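Side-chain contacts in isocitrate dehydrogenase [NAD] subunit 2 (Saccharomyces cerevisiae, PDB 3BLX), which oxidatively decarboxylates isocitrate to 2-oxoglutarate with NAD(+) in the mitochondrial citric acid cycle, and also binds the 5'-untranslated leaders of mitochondrial mRNAs: residues B[101-104]-B[105-109]; B[285-288]-B[289-292]. One frame throughout, in Å; residues are numbered along the deposited sequence.

Contact 1 (B[101-104]-B[105-109]); sequences LTLR and KTFGL
Leu-103 and Phe-107, one helical turn apart, lie side by side and point the same way, with Leu-103 CD1 3.9 Å from Phe-107 CE1. The phenylalanine sets CG beside its own backbone N and anti to its carbonyl carbon (chi1 -60°), which lays the ring alongside the leucine. One face of that ring has Thr-106 OG1 over its centre, 3.4 Å above the plane.

The C-terminal end of the helix illustrates the Schellman motif. Gly-108, with positive phi (67°), reverses the chain, and Leu-109 N then donates to Arg-104 O over 3.0 Å, a bond back into the last turn. The same reversal carries the Leu-109 side chain back against Arg-104, its CD1 3.9 Å from Arg-104 CA. Upstream, Lys-105 N reaches Leu-101 O at 3.2 Å, an ordinary helical bond.

Arg-104, by similarity a substrate-binding residue, meets Leu-109 through CA and CB, the base of its side chain; the chain bends at chi3 (-145°), and the guanidinium leads away from Leu-109 towards Tyr-142, a residue probably critical for catalysis.

Through Gly-108 the chain passes from helix 99-107 towards strand 109-117 of the mixed sheet. Arg-104 touches Tyr-142 on strand 140-148 and, like Leu-109, Asn-269 on strand 266-271, while Leu-103 and Thr-106 meet the loop residue Ile-69.

Contact 2 (B[285-288]-B[289-292]); sequences PDIA and GQDK
Ile-287 and Lys-292 supply the apolar part of this turn, their side chains crossing at about a right angle. The isoleucine holds CG1 anti to its backbone N (chi1 -156°), which sends that branch along to the lysine, 3.5 Å from CG1 to Lys-292 CB. Its CD1 rests beside the extended methylenes farther out, 3.8 Å from Lys-292 CE. CD1 also meets the amide of Gln-290, 3.8 Å from its CD. Cutting Ile-287 back to an alanine is likely to leave the lysine methylenes and the glutamine amide without their shared apolar partner and both chains freer to turn.

Within the isocitrate and isopropylmalate dehydrogenase fold, this surface loop links strand 275-279 to helix 296-309. Within it a short 3-10 turn, in which Ala-288 N donates to Pro-285 O at 2.9 Å, is followed by a bend at Gly-289, whose positive phi (81°) suits glycine.

Polar contacts are looser. Gln-290 NE2 lies 3.3 Å from Asp-286 O, but the angle is too poor for a hydrogen bond. Firmer polar ties run to other parts of the chain: Gly-289 N to Glu-35 OE2, on helix 33-45, and Asp-291 OD1 to Ser-344 OG, on helix 343-352.

Contact 1 and contact 2 occur in series along the chain and do not touch: their centres are 29 Å apart and their nearest atoms about 18 Å. Each includes a glycine with positive phi, but only in contact 1 does it belong to a Schellman motif. Contact 1 is partly buried, its centre about 14 Å from the centre of the chain, and lies beside the probable active site: the side chain of Arg-104 comes about 3 Å from that of Tyr-142, a site inferred to be critical for catalysis, and about 5 Å from that of Arg-135, a residue that probably binds the substrate. Contact 2 is a surface loop about 24 Å from the chain centre, away from the annotated sites.

Contact 1 (B[101-104]-B[105-109])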
loop_
_atom_site.group_PDB
_atom_site.type_symbol
_atom_site.label_atom_id
_atom_site.label_comp_id
_atom_site.label_asym_id
_atom_site.label_seq_id
_atom_site.Cartn_x
_atom_site.Cartn_y
_atom_site.Cartn_z
ATOM N N LEU B 101 13.510 -35.353 -14.935
ATOM C CA LEU B 101 12.092 -35.669 -14.925
ATOM C C LEU B 101 11.588 -36.112 -16.307
ATOM O O LEU B 101 10.752 -37.010 -16.403
ATOM C CB LEU B 101 11.272 -34.505 -14.352
ATOM C CG LEU B 101 9.833 -34.772 -13.885
ATOM C CD1 LEU B 101 8.827 -34.483 -14.987
ATOM C CD2 LEU B 101 9.661 -36.194 -13.327
ATOM N N THR B 102 12.099 -35.504 -17.376
ATOM C CA THR B 102 11.670 -35.894 -18.723
ATOM C C THR B 102 12.312 -37.197 -19.136
ATOM O O THR B 102 11.743 -37.976 -19.897
ATOM C CB THR B 102 11.987 -34.834 -19.808
ATOM O OG1 THR B 102 12.828 -33.824 -19.260
ATOM C CG2 THR B 102 10.720 -34.178 -20.286
ATOM N N LEU B 103 13.514 -37.425 -18.635
ATOM C CA LEU B 103 14.198 -38.685 -18.870
ATOM C C LEU B 103 13.336 -39.852 -18.378
ATOM O O LEU B 103 13.117 -40.802 -19.105
ATOM C CB LEU B 103 15.556 -38.666 -18.169
ATOM C CG LEU B 103 16.778 -39.060 -18.990
ATOM C CD1 LEU B 103 16.642 -38.575 -20.407
ATOM C CD2 LEU B 103 18.032 -38.488 -18.358
ATOM N N ARG B 104 12.822 -39.761 -17.152
ATOM C CA ARG B 104 11.980 -40.816 -16.585
ATOM C C ARG B 104 10.654 -40.976 -17.317
ATOM O O ARG B 104 10.146 -42.082 -17.457
ATOM C CB ARG B 104 11.716 -40.571 -15.089
ATOM C CG ARG B 104 12.992 -40.317 -14.285
ATOM C CD ARG B 104 12.814 -40.474 -12.781
ATOM N NE ARG B 104 13.648 -39.518 -12.066
ATOM C CZ ARG B 104 13.185 -38.366 -11.580
ATOM N NH1 ARG B 104 11.900 -38.057 -11.729
ATOM N NH2 ARG B 104 13.999 -37.530 -10.942
ATOM N N LYS B 105 10.087 -39.863 -17.772
ATOM C CA LYS B 105 8.796 -39.904 -18.441
ATOM C C LYS B 105 8.880 -40.564 -19.816
ATOM O O LYS B 105 8.032 -41.396 -20.155
ATOM C CB LYS B 105 8.164 -38.511 -18.534
ATOM C CG LYS B 105 7.037 -38.277 -17.538
ATOM C CD LYS B 105 6.218 -37.045 -17.867
ATOM C CE LYS B 105 5.033 -36.925 -16.924
ATOM N NZ LYS B 105 4.436 -35.565 -16.978
ATOM N N THR B 106 9.904 -40.217 -20.594
ATOM C CA THR B 106 10.023 -40.762 -21.943
ATOM C C THR B 106 10.355 -42.259 -21.987
ATOM O O THR B 106 9.872 -42.960 -22.867
ATOM C CB THR B 106 10.999 -39.961 -22.858
ATOM O OG1 THR B 106 12.317 -40.496 -22.764
ATOM C CG2 THR B 106 11.025 -38.472 -22.515
ATOM N N PHE B 107 11.138 -42.758 -21.032
ATOM C CA PHE B 107 11.539 -44.176 -21.024
ATOM C C PHE B 107 10.730 -45.085 -20.117
ATOM O O PHE B 107 11.054 -46.265 -19.983
ATOM C CB PHE B 107 13.025 -44.326 -20.699
ATOM C CG PHE B 107 13.905 -43.626 -21.672
ATOM C CD1 PHE B 107 14.710 -42.582 -21.268
ATOM C CD2 PHE B 107 13.888 -43.980 -23.013
ATOM C CE1 PHE B 107 15.502 -41.903 -22.182
ATOM C CE2 PHE B 107 14.680 -43.315 -23.929
ATOM C CZ PHE B 107 15.487 -42.271 -23.516
ATOM N N GLY B 108 9.685 -44.535 -19.506
ATOM C CA GLY B 108 8.787 -45.303 -18.669
ATOM C C GLY B 108 9.437 -45.820 -17.405
ATOM O O GLY B 108 9.127 -46.938 -16.965
ATOM N N LEU B 109 10.338 -45.018 -16.828
ATOM C CA LEU B 109 11.033 -45.388 -15.596
ATOM C C LEU B 109 10.160 -45.146 -14.372
ATOM O O LEU B 109 9.800 -44.016 -14.084
ATOM C CB LEU B 109 12.336 -44.612 -15.461
ATOM C CG LEU B 109 13.201 -44.581 -16.714
ATOM C CD1 LEU B 109 14.460 -43.793 -16.446
ATOM C CD2 LEU B 109 13.536 -45.984 -17.205
#

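Contact 2 (B[285-288]-B[289-292])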
loop_
_atom_site.group_PDB
_atom_site.type_symbol
_atom_site.label_atom_id
_atom_site.label_comp_id
_atom_site.label_asym_id
_atom_site.label_seq_id
_atom_site.Cartn_x
_atom_site.Cartn_y
_atom_site.Cartn_z
ATOM N N PRO B 285 31.756 -28.800 -11.525
ATOM C CA PRO B 285 32.551 -28.241 -12.625
ATOM C C PRO B 285 33.885 -27.658 -12.147
ATOM O O PRO B 285 34.895 -27.715 -12.841
ATOM C CB PRO B 285 31.646 -27.128 -13.176
ATOM C CG PRO B 285 30.289 -27.385 -12.598
ATOM C CD PRO B 285 30.540 -28.007 -11.272
ATOM N N ASP B 286 33.880 -27.107 -10.946
ATOM C CA ASP B 286 35.046 -26.440 -10.409
ATOM C C ASP B 286 36.180 -27.421 -10.066
ATOM O O ASP B 286 37.240 -27.009 -9.592
ATOM C CB ASP B 286 34.613 -25.605 -9.200
ATOM C CG ASP B 286 33.244 -26.042 -8.635
ATOM O OD1 ASP B 286 33.020 -27.266 -8.425
ATOM O OD2 ASP B 286 32.392 -25.149 -8.390
ATOM N N ILE B 287 35.960 -28.717 -10.316
ATOM C CA ILE B 287 36.994 -29.738 -10.122
ATOM C C ILE B 287 37.184 -30.550 -11.399
ATOM O O ILE B 287 37.907 -31.549 -11.437
ATOM C CB ILE B 287 36.693 -30.679 -8.923
ATOM C CG1 ILE B 287 37.988 -31.274 -8.412
ATOM C CG2 ILE B 287 35.740 -31.815 -9.291
ATOM C CD1 ILE B 287 39.060 -30.235 -8.233
ATOM N N ALA B 288 36.533 -30.106 -12.463
ATOM C CA ALA B 288 36.658 -30.769 -13.755
ATOM C C ALA B 288 37.996 -30.464 -14.425
ATOM O O ALA B 288 38.551 -29.365 -14.279
ATOM C CB ALA B 288 35.520 -30.385 -14.660
ATOM N N GLY B 289 38.502 -31.454 -15.156
ATOM C CA GLY B 289 39.777 -31.353 -15.838
ATOM C C GLY B 289 40.965 -31.610 -14.939
ATOM O O GLY B 289 41.950 -32.191 -15.382
ATOM N N GLN B 290 40.863 -31.179 -13.681
ATOM C CA GLN B 290 41.963 -31.272 -12.718
ATOM C C GLN B 290 42.295 -32.718 -12.282
ATOM O O GLN B 290 43.212 -32.937 -11.492
ATOM C CB GLN B 290 41.702 -30.365 -11.500
ATOM C CG GLN B 290 41.208 -28.961 -11.843
ATOM C CD GLN B 290 41.034 -28.084 -10.611
ATOM O OE1 GLN B 290 41.540 -28.397 -9.531
ATOM N NE2 GLN B 290 40.319 -26.974 -10.772
ATOM N N ASP B 291 41.547 -33.691 -12.805
ATOM C CA ASP B 291 41.773 -35.111 -12.519
ATOM C C ASP B 291 41.545 -35.524 -11.054
ATOM O O ASP B 291 42.166 -36.465 -10.561
ATOM C CB ASP B 291 43.183 -35.513 -12.946
ATOM C CG ASP B 291 43.239 -36.914 -13.537
ATOM O OD1 ASP B 291 43.971 -37.769 -12.990
ATOM O OD2 ASP B 291 42.538 -37.161 -14.549
ATOM N N LYS B 292 40.652 -34.833 -10.360
ATOM C CA LYS B 292 40.420 -35.129 -8.962
ATOM C C LYS B 292 39.118 -35.913 -8.742
ATOM O O LYS B 292 38.808 -36.288 -7.612
ATOM C CB LYS B 292 40.425 -33.840 -8.137
ATOM C CG LYS B 292 41.696 -33.009 -8.239
ATOM C CD LYS B 292 41.728 -31.942 -7.135
ATOM C CE LYS B 292 42.685 -30.797 -7.439
ATOM N NZ LYS B 292 42.555 -29.673 -6.447
#